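Local coordinates for MutT/nudix family protein (Deinococcus radiodurans, PDB 2W4E) that probably hydrolyses ADP-ribose as a magnesium-dependent pyrophosphatase of the Nudix family, represented here by an N-terminally truncated chain, at residues V8-V13 and E35-G40; V20-F25 and E57-A62; W66-G71 and Y84-L89. All coordinates share one frame; numbering follows the deposited sequence. Where two conformers were deposited one is given.

Contact 1: V8-V13 and E35-G40; sequences VFILPV and EIVAGG
Ala38 sets its methyl squarely over one face of the Phe9 ring, with CB 3.5 Å from the ring centroid and 10° off the normal, a clear CH-pi contact. The two residues are a non-hydrogen-bonded antiparallel pair with CA atoms 4.4 Å apart, and alanine is small enough to lie beneath a ring at so close a spacing. With its CG anti to the carbonyl carbon (chi1 -84°), Phe9 swings the ring back over the partner strand. Near the plane of that ring, at its edge, comes CG1 of Ile36. The end of this branch, Ile36 CD1, is 3.9 Å from Phe9 CB, while the other branch turns to Leu11, CG2 to CD1; Ile36 crosses both Phe9 and Leu11 at about a right angle. On the other face of the sheet Val37 divides its methyls, CG1 resting on Ile10 CD1 at 4.0 Å and CG2 on Pro12 CG at 3.8 Å. Val37 and Ile10, both beta-branched, suit extended strand positions.

Backbone bonds fix this register. Ile10 N to Val37 O is short and nearly straight (2.8 Å, 171°), the return bond from Val37 N to Ile10 O is longer at 3.2 Å, and Val8 and Gly39 exchange a further pair. Ser128 OG, on helix 126-141, is hydrogen-bonded to Ile36 N.

Strand 82-93 runs parallel to 6-14 on its other side. Helix 47-59 packs on the Val8, Pro12 and Val37 face through Ala51, Leu55 and Glu54, and helix 126-141 packs on the Phe9, Leu11 and Ile36 face through Pro127, Leu132 and Thr131.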
loop_
_atom_site.group_PDB
_atom_site.type_symbol
_atom_site.label_atom_id
_atom_site.label_comp_id
_atom_site.label_asym_id
_atom_site.label_seq_id
_atom_site.Cartn_x
_atom_site.Cartn_y
_atom_site.Cartn_z
ATOM N N VAL A 8 -8.196 8.699 -7.832
ATOM C CA VAL A 8 -7.017 9.456 -7.449
ATOM C C VAL A 8 -6.942 9.536 -5.930
ATOM O O VAL A 8 -7.971 9.623 -5.276
ATOM C CB VAL A 8 -7.043 10.851 -8.126
ATOM C CG1 VAL A 8 -8.270 11.659 -7.692
ATOM C CG2 VAL A 8 -5.772 11.569 -7.846
ATOM N N PHE A 9 -5.736 9.414 -5.368
ATOM C CA PHE A 9 -5.549 9.507 -3.930
ATOM C C PHE A 9 -4.570 10.643 -3.745
ATOM O O PHE A 9 -3.579 10.740 -4.463
ATOM C CB PHE A 9 -4.976 8.200 -3.361
ATOM C CG PHE A 9 -6.021 7.172 -3.071
ATOM C CD1 PHE A 9 -6.351 6.848 -1.757
ATOM C CD2 PHE A 9 -6.708 6.545 -4.115
ATOM C CE1 PHE A 9 -7.374 5.913 -1.467
ATOM C CE2 PHE A 9 -7.724 5.622 -3.831
ATOM C CZ PHE A 9 -8.048 5.311 -2.503
ATOM N N ILE A 10 -4.864 11.506 -2.793
ATOM C CA ILE A 10 -4.082 12.704 -2.557
ATOM C C ILE A 10 -3.669 12.815 -1.116
ATOM O O ILE A 10 -4.526 12.950 -0.203
ATOM C CB ILE A 10 -4.889 14.009 -2.907
ATOM C CG1 ILE A 10 -5.364 14.013 -4.362
ATOM C CG2 ILE A 10 -4.004 15.272 -2.637
ATOM C CD1 ILE A 10 -6.769 13.536 -4.511
ATOM N N LEU A 11 -2.365 12.839 -0.901
ATOM C CA LEU A 11 -1.841 13.185 0.408
ATOM C C LEU A 11 -1.588 14.715 0.461
ATOM O O LEU A 11 -0.635 15.197 -0.130
ATOM C CB LEU A 11 -0.540 12.404 0.678
ATOM C CG LEU A 11 0.299 12.831 1.907
ATOM C CD1 LEU A 11 -0.587 12.783 3.192
ATOM C CD2 LEU A 11 1.521 11.862 1.987
ATOM N N PRO A 12 -2.446 15.482 1.161
ATOM C CA PRO A 12 -2.315 16.929 1.129
ATOM C C PRO A 12 -1.446 17.391 2.308
ATOM O O PRO A 12 -1.682 16.968 3.467
ATOM C CB PRO A 12 -3.779 17.404 1.335
ATOM C CG PRO A 12 -4.602 16.157 1.462
ATOM C CD PRO A 12 -3.621 15.133 1.975
ATOM N N VAL A 13 -0.437 18.222 2.033
ATOM C CA VAL A 13 0.473 18.685 3.088
ATOM C C VAL A 13 0.535 20.223 3.049
ATOM O O VAL A 13 0.750 20.822 1.973
ATOM C CB VAL A 13 1.872 18.068 2.951
ATOM C CG1 VAL A 13 2.904 18.742 3.900
ATOM C CG2 VAL A 13 1.853 16.514 3.146
ATOM N N GLU A 35 -8.177 8.246 6.693
ATOM C CA GLU A 35 -7.800 8.120 5.289
ATOM C C GLU A 35 -7.179 9.419 4.783
ATOM O O GLU A 35 -7.376 10.494 5.380
ATOM C CB GLU A 35 -9.033 7.819 4.436
ATOM C CG GLU A 35 -9.742 6.515 4.819
ATOM C CD GLU A 35 -11.018 6.302 4.035
ATOM O OE1 GLU A 35 -11.667 7.310 3.652
ATOM O OE2 GLU A 35 -11.370 5.135 3.796
ATOM N N ILE A 36 -6.435 9.322 3.691
ATOM C CA ILE A 36 -6.117 10.542 2.888
ATOM C C ILE A 36 -7.310 10.870 1.959
ATOM O O ILE A 36 -8.321 10.160 1.981
ATOM C CB ILE A 36 -4.763 10.409 2.115
ATOM C CG1 ILE A 36 -4.806 9.268 1.092
ATOM C CG2 ILE A 36 -3.561 10.238 3.110
ATOM C CD1 ILE A 36 -3.560 9.312 0.094
ATOM N N VAL A 37 -7.222 11.958 1.185
ATOM C CA VAL A 37 -8.281 12.374 0.267
ATOM C C VAL A 37 -8.334 11.434 -0.910
ATOM O O VAL A 37 -7.288 11.000 -1.383
ATOM C CB VAL A 37 -8.035 13.852 -0.213
ATOM C CG1 VAL A 37 -9.035 14.263 -1.296
ATOM C CG2 VAL A 37 -8.135 14.807 0.985
ATOM N N ALA A 38 -9.534 11.108 -1.398
ATOM C CA ALA A 38 -9.628 10.239 -2.563
ATOM C C ALA A 38 -11.001 10.308 -3.201
ATOM O O ALA A 38 -11.980 10.658 -2.540
ATOM C CB ALA A 38 -9.316 8.768 -2.158
ATOM N N GLY A 39 -11.073 9.930 -4.475
ATOM C CA GLY A 39 -12.330 9.871 -5.212
ATOM C C GLY A 39 -12.130 9.348 -6.627
ATOM O O GLY A 39 -11.015 9.356 -7.157
ATOM N N GLY A 40 -13.224 8.909 -7.250
ATOM C CA GLY A 40 -13.145 8.380 -8.620
ATOM C C GLY A 40 -12.827 9.483 -9.606
ATOM O O GLY A 40 -13.186 10.637 -9.375
#

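Contact 2: V20-F25 and E57-A62; sequences VLIRQF and EEVGGA
Val59 points one methyl, CG1, at two residues of strand 18-26, touching Ile22 CG2 at 3.6 Å and Val20 CG1 at 3.9 Å. It crosses Ile22 at about a right angle and Val20 more obliquely; compact branched side chains suit so close an approach of helix end to strand. The first torsion of Val59 (chi1 -70°) turns this methyl away from the carbonyl carbon and toward the strand. Ile22 sends its longer branch elsewhere: CD1 abuts the carboxylate of Glu58, 3.7 Å from OE2 and 3.8 Å from OE1, again with the side chains nearly perpendicular. An apolar methyl thus shields one part of the acid, while Glu58 OE2 accepts a hydrogen bond from the backbone N of Ala38 in strand 37-40. The Gln24 side chain crosses that of Glu58 at about a right angle.

Gly60, with positive phi (67°), suits the turn just after the helix. Residues 39-60 follow the Nudix box, and helix 47-59 carries its later glutamates, Glu57 and Glu58 among them; in relatives such residues bind magnesium. This contact seats the end of the Nudix box helix against the three-stranded antiparallel sheet in which strand 18-26 is central, characteristic of the Nudix fold.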
loop_
_atom_site.group_PDB
_atom_site.type_symbol
_atom_site.label_atom_id
_atom_site.label_comp_id
_atom_site.label_asym_id
_atom_site.label_seq_id
_atom_site.Cartn_x
_atom_site.Cartn_y
_atom_site.Cartn_z
ATOM N N VAL A 20 -3.249 16.728 5.812
ATOM C CA VAL A 20 -4.674 16.917 5.918
ATOM C C VAL A 20 -5.389 15.591 5.663
ATOM O O VAL A 20 -5.583 15.218 4.504
ATOM C CB VAL A 20 -5.183 18.010 4.954
ATOM C CG1 VAL A 20 -6.690 18.272 5.193
ATOM C CG2 VAL A 20 -4.332 19.306 5.140
ATOM N N LEU A 21 -5.773 14.911 6.746
ATOM C CA LEU A 21 -6.481 13.627 6.665
ATOM C C LEU A 21 -7.975 13.784 6.841
ATOM O O LEU A 21 -8.449 14.840 7.211
ATOM C CB LEU A 21 -5.953 12.652 7.735
ATOM C CG LEU A 21 -4.439 12.565 7.775
ATOM C CD1 LEU A 21 -3.925 11.518 8.796
ATOM C CD2 LEU A 21 -3.969 12.201 6.354
ATOM N N ILE A 22 -8.711 12.712 6.579
ATOM C CA ILE A 22 -10.131 12.653 6.899
ATOM C C ILE A 22 -10.471 11.401 7.710
ATOM O O ILE A 22 -9.750 10.387 7.633
ATOM C CB ILE A 22 -11.015 12.673 5.646
ATOM C CG1 ILE A 22 -10.643 11.500 4.711
ATOM C CG2 ILE A 22 -10.920 14.042 4.942
ATOM C CD1 ILE A 22 -11.558 11.353 3.512
ATOM N N ARG A 23 -11.547 11.486 8.496
ATOM C CA ARG A 23 -12.129 10.289 9.133
ATOM C C ARG A 23 -13.448 10.163 8.451
ATOM O O ARG A 23 -14.298 11.047 8.528
ATOM C CB ARG A 23 -12.286 10.379 10.670
ATOM C CG ARG A 23 -10.950 10.483 11.460
ATOM C CD ARG A 23 -11.100 10.179 12.976
ATOM N NE ARG A 23 -9.859 10.538 13.686
ATOM C CZ ARG A 23 -9.696 11.602 14.474
ATOM N NH1 ARG A 23 -10.693 12.446 14.694
ATOM N NH2 ARG A 23 -8.515 11.831 15.045
ATOM N N GLN A 24 -13.598 9.076 7.727
ATOM C CA GLN A 24 -14.754 8.853 6.922
ATOM C C GLN A 24 -15.444 7.574 7.383
ATOM O O GLN A 24 -14.791 6.562 7.550
ATOM C CB GLN A 24 -14.306 8.663 5.479
ATOM C CG GLN A 24 -15.458 8.565 4.518
ATOM C CD GLN A 24 -15.031 8.913 3.116
ATOM O OE1 GLN A 24 -13.889 8.599 2.687
ATOM N NE2 GLN A 24 -15.941 9.517 2.370
ATOM N N PHE A 25 -16.759 7.645 7.584
ATOM C CA PHE A 25 -17.562 6.449 7.866
ATOM C C PHE A 25 -17.459 5.487 6.684
ATOM O O PHE A 25 -17.595 5.896 5.524
ATOM C CB PHE A 25 -19.041 6.817 8.098
ATOM C CG PHE A 25 -19.895 5.643 8.527
ATOM C CD1 PHE A 25 -19.837 5.169 9.825
ATOM C CD2 PHE A 25 -20.743 5.004 7.617
ATOM C CE1 PHE A 25 -20.615 4.057 10.233
ATOM C CE2 PHE A 25 -21.527 3.882 8.012
ATOM C CZ PHE A 25 -21.462 3.428 9.320
ATOM N N GLU A 57 -13.329 19.582 -3.043
ATOM C CA GLU A 57 -14.606 19.071 -2.571
ATOM C C GLU A 57 -14.539 18.366 -1.213
ATOM O O GLU A 57 -15.425 18.558 -0.368
ATOM C CB GLU A 57 -15.247 18.151 -3.626
ATOM C CG GLU A 57 -15.442 18.825 -4.961
ATOM C CD GLU A 57 -16.124 17.920 -6.028
ATOM O OE1 GLU A 57 -16.722 18.509 -6.955
ATOM O OE2 GLU A 57 -16.056 16.660 -5.960
ATOM N N GLU A 58 -13.497 17.576 -0.961
ATOM C CA GLU A 58 -13.465 16.790 0.271
ATOM C C GLU A 58 -12.978 17.557 1.493
ATOM O O GLU A 58 -13.472 17.303 2.577
ATOM C CB GLU A 58 -12.650 15.480 0.129
ATOM C CG GLU A 58 -13.491 14.298 -0.278
ATOM C CD GLU A 58 -12.873 12.959 0.113
ATOM O OE1 GLU A 58 -13.637 12.015 0.407
ATOM O OE2 GLU A 58 -11.633 12.839 0.122
ATOM N N VAL A 59 -11.997 18.449 1.346
ATOM C CA VAL A 59 -11.414 19.116 2.515
ATOM C C VAL A 59 -11.322 20.629 2.369
ATOM O O VAL A 59 -10.786 21.298 3.257
ATOM C CB VAL A 59 -9.977 18.598 2.881
ATOM C CG1 VAL A 59 -10.012 17.180 3.447
ATOM C CG2 VAL A 59 -9.006 18.735 1.695
ATOM N N GLY A 60 -11.811 21.131 1.243
ATOM C CA GLY A 60 -11.796 22.571 0.925
ATOM C C GLY A 60 -10.365 23.033 0.720
ATOM O O GLY A 60 -9.984 24.090 1.199
ATOM N N GLY A 61 -9.570 22.225 0.033
ATOM C CA GLY A 61 -8.125 22.485 -0.046
ATOM C C GLY A 61 -7.738 22.914 -1.435
ATOM O O GLY A 61 -8.448 22.599 -2.378
ATOM N N ALA A 62 -6.619 23.649 -1.564
ATOM C CA ALA A 62 -5.953 23.877 -2.859
ATOM C C ALA A 62 -4.456 23.714 -2.651
ATOM O O ALA A 62 -3.958 24.002 -1.587
ATOM C CB ALA A 62 -6.246 25.278 -3.360
#

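Contact 3: W66-G71 and Y84-L89; sequences WVPLPG and YPLLAL
Leu87 O receives the N-H of Val67 at 2.8 Å, in the carbonyl plane and with an angle of 158° at the hydrogen; the CA-H of Trp66 approaches the same oxygen at 3.5 Å. Leu87 N returns a bond of the same length to Val67 O, making this a hydrogen-bonded antiparallel pair. The next such bond runs from Leu69 N to Pro85 O at 2.9 Å. Pro85 has no N-H to give back, and Leu69 already lies past strand 65-68, in the loop that follows.

Side chains alternate between the faces. On one, the Trp66 indole lies over Ala88, whose CB is 3.9 Å from the centroid of the six-membered ring, 20° off its normal and displaced toward the rim. Leu86 CB sits at the indole edge near its plane, 4.0 Å from CE3. A methyl is small enough to lie under the broad ring at this spacing.

This pairing belongs to the mixed sheet of the Nudix alpha/beta/alpha sandwich: strand 82-93 has strand 65-68 antiparallel on one side and strand 6-14 parallel on the other. Pro68 suits the strand 65-68, since its N, which has no hydrogen, lies in a non-hydrogen-bonded pair with Leu86. Helix 47-59 meets Trp66 through Ala51 and Leu55.

On the other face Val67 CG2 touches Leu89 CD1 at 3.8 Å. Leu69 CB rests on Pro85 CG, and with CG anti to the carbonyl carbon (chi1 -67°) the chain carries CD1 toward Leu87. Gly71, having no side chain, brings its CA within 3.7 Å of Pro85 CD and also near the Tyr84 ring. Pro70 O faces the Pro85 ring and is bonded to Gln134 NE2 of helix 126-141, while Pro70 itself packs on Gly121 of the second subunit.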
loop_
_atom_site.group_PDB
_atom_site.type_symbol
_atom_site.label_atom_id
_atom_site.label_comp_id
_atom_site.label_asym_id
_atom_site.label_seq_id
_atom_site.Cartn_x
_atom_site.Cartn_y
_atom_site.Cartn_z
ATOM N N TRP A 66 2.099 19.790 -7.110
ATOM C CA TRP A 66 1.630 18.393 -7.186
ATOM C C TRP A 66 2.785 17.491 -7.579
ATOM O O TRP A 66 3.504 17.794 -8.521
ATOM C CB TRP A 66 0.520 18.259 -8.250
ATOM C CG TRP A 66 -0.767 18.912 -7.868
ATOM C CD1 TRP A 66 -1.167 20.191 -8.150
ATOM C CD2 TRP A 66 -1.821 18.315 -7.113
ATOM N NE1 TRP A 66 -2.411 20.415 -7.607
ATOM C CE2 TRP A 66 -2.830 19.283 -6.965
ATOM C CE3 TRP A 66 -1.991 17.062 -6.518
ATOM C CZ2 TRP A 66 -4.021 19.030 -6.286
ATOM C CZ3 TRP A 66 -3.205 16.798 -5.855
ATOM C CH2 TRP A 66 -4.189 17.781 -5.738
ATOM N N VAL A 67 2.976 16.390 -6.868
ATOM C CA VAL A 67 4.045 15.424 -7.176
ATOM C C VAL A 67 3.368 14.052 -7.392
ATOM O O VAL A 67 2.816 13.472 -6.434
ATOM C CB VAL A 67 5.104 15.313 -6.042
ATOM C CG1 VAL A 67 6.229 14.263 -6.399
ATOM C CG2 VAL A 67 5.745 16.682 -5.748
ATOM N N PRO A 68 3.357 13.547 -8.654
ATOM C CA PRO A 68 2.712 12.255 -8.892
ATOM C C PRO A 68 3.539 11.127 -8.321
ATOM O O PRO A 68 4.751 11.190 -8.324
ATOM C CB PRO A 68 2.655 12.136 -10.451
ATOM C CG PRO A 68 2.950 13.500 -10.984
ATOM C CD PRO A 68 3.840 14.165 -9.906
ATOM N N LEU A 69 2.882 10.092 -7.823
ATOM C CA LEU A 69 3.606 8.937 -7.220
ATOM C C LEU A 69 3.180 7.680 -7.961
ATOM O O LEU A 69 2.220 7.734 -8.716
ATOM C CB LEU A 69 3.229 8.817 -5.755
ATOM C CG LEU A 69 3.715 9.977 -4.886
ATOM C CD1 LEU A 69 2.975 9.871 -3.545
ATOM C CD2 LEU A 69 5.227 9.988 -4.727
ATOM N N PRO A 70 3.870 6.534 -7.753
ATOM C CA PRO A 70 3.523 5.356 -8.600
ATOM C C PRO A 70 2.077 4.826 -8.452
ATOM O O PRO A 70 1.678 4.449 -7.354
ATOM C CB PRO A 70 4.523 4.280 -8.149
ATOM C CG PRO A 70 5.748 5.127 -7.676
ATOM C CD PRO A 70 5.160 6.379 -7.048
ATOM N N GLY A 71 1.342 4.731 -9.558
ATOM C CA GLY A 71 0.028 4.065 -9.584
ATOM C C GLY A 71 0.052 2.598 -9.124
ATOM O O GLY A 71 1.099 1.944 -9.198
ATOM N N TYR A 84 -4.284 6.047 -8.469
ATOM C CA TYR A 84 -3.176 6.940 -8.742
ATOM C C TYR A 84 -2.896 7.874 -7.574
ATOM O O TYR A 84 -3.683 8.793 -7.310
ATOM C CB TYR A 84 -3.440 7.770 -10.018
ATOM C CG TYR A 84 -3.401 6.921 -11.254
ATOM C CD1 TYR A 84 -2.190 6.587 -11.853
ATOM C CD2 TYR A 84 -4.585 6.437 -11.819
ATOM C CE1 TYR A 84 -2.148 5.788 -12.991
ATOM C CE2 TYR A 84 -4.552 5.634 -12.974
ATOM C CZ TYR A 84 -3.337 5.317 -13.529
ATOM O OH TYR A 84 -3.321 4.520 -14.638
ATOM N N PRO A 85 -1.782 7.652 -6.865
ATOM C CA PRO A 85 -1.512 8.532 -5.720
ATOM C C PRO A 85 -0.756 9.807 -6.105
ATOM O O PRO A 85 0.087 9.768 -7.024
ATOM C CB PRO A 85 -0.695 7.649 -4.768
ATOM C CG PRO A 85 0.012 6.658 -5.660
ATOM C CD PRO A 85 -0.877 6.498 -6.920
ATOM N N LEU A 86 -1.110 10.940 -5.478
ATOM C CA LEU A 86 -0.326 12.171 -5.609
ATOM C C LEU A 86 -0.023 12.805 -4.246
ATOM O O LEU A 86 -0.883 12.808 -3.322
ATOM C CB LEU A 86 -0.979 13.208 -6.557
ATOM C CG LEU A 86 -1.084 12.784 -8.054
ATOM C CD1 LEU A 86 -2.442 12.249 -8.312
ATOM C CD2 LEU A 86 -0.776 13.943 -9.043
ATOM N N LEU A 87 1.170 13.371 -4.150
ATOM C CA LEU A 87 1.504 14.258 -3.039
ATOM C C LEU A 87 1.185 15.737 -3.394
ATOM O O LEU A 87 1.741 16.295 -4.362
ATOM C CB LEU A 87 2.971 14.106 -2.724
ATOM C CG LEU A 87 3.557 15.085 -1.704
ATOM C CD1 LEU A 87 2.868 14.894 -0.295
ATOM C CD2 LEU A 87 5.057 14.842 -1.604
ATOM N N ALA A 88 0.310 16.360 -2.621
ATOM C CA ALA A 88 -0.001 17.796 -2.804
ATOM C C ALA A 88 0.703 18.643 -1.708
ATOM O O ALA A 88 0.573 18.374 -0.500
ATOM C CB ALA A 88 -1.531 18.017 -2.804
ATOM N N LEU A 89 1.457 19.660 -2.130
ATOM C CA LEU A 89 2.230 20.481 -1.178
ATOM C C LEU A 89 1.688 21.895 -1.136
ATOM O O LEU A 89 0.903 22.309 -2.028
ATOM C CB LEU A 89 3.727 20.477 -1.563
ATOM C CG LEU A 89 4.166 18.996 -1.570
ATOM C CD1 LEU A 89 5.259 18.698 -2.544
ATOM C CD2 LEU A 89 4.509 18.456 -0.144
#

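Overall arrangement
Contacts 1 and 3 belong to one mixed sheet, joined where strands 6-14 and 82-93 run side by side: Phe9 O probably bonds Leu86 N, and Val13 N probably bonds Ala88 O. The centre of contact 1 lies about 2 Å from the chain centre and the contact is buried; that of contact 3 is about 8 Å away, in a partly buried contact that trails into a proline-rich loop. Both rest on backbone bonds with a methyl set over a ring. Contact 2, also buried, relies on side chains alone, largely aliphatic with Glu58 and Gln24 at the polar end, to join helix 47-59 to the other sheet. It meets contact 1 through Glu58 and Val37, but stands across the chain centre from contact 3.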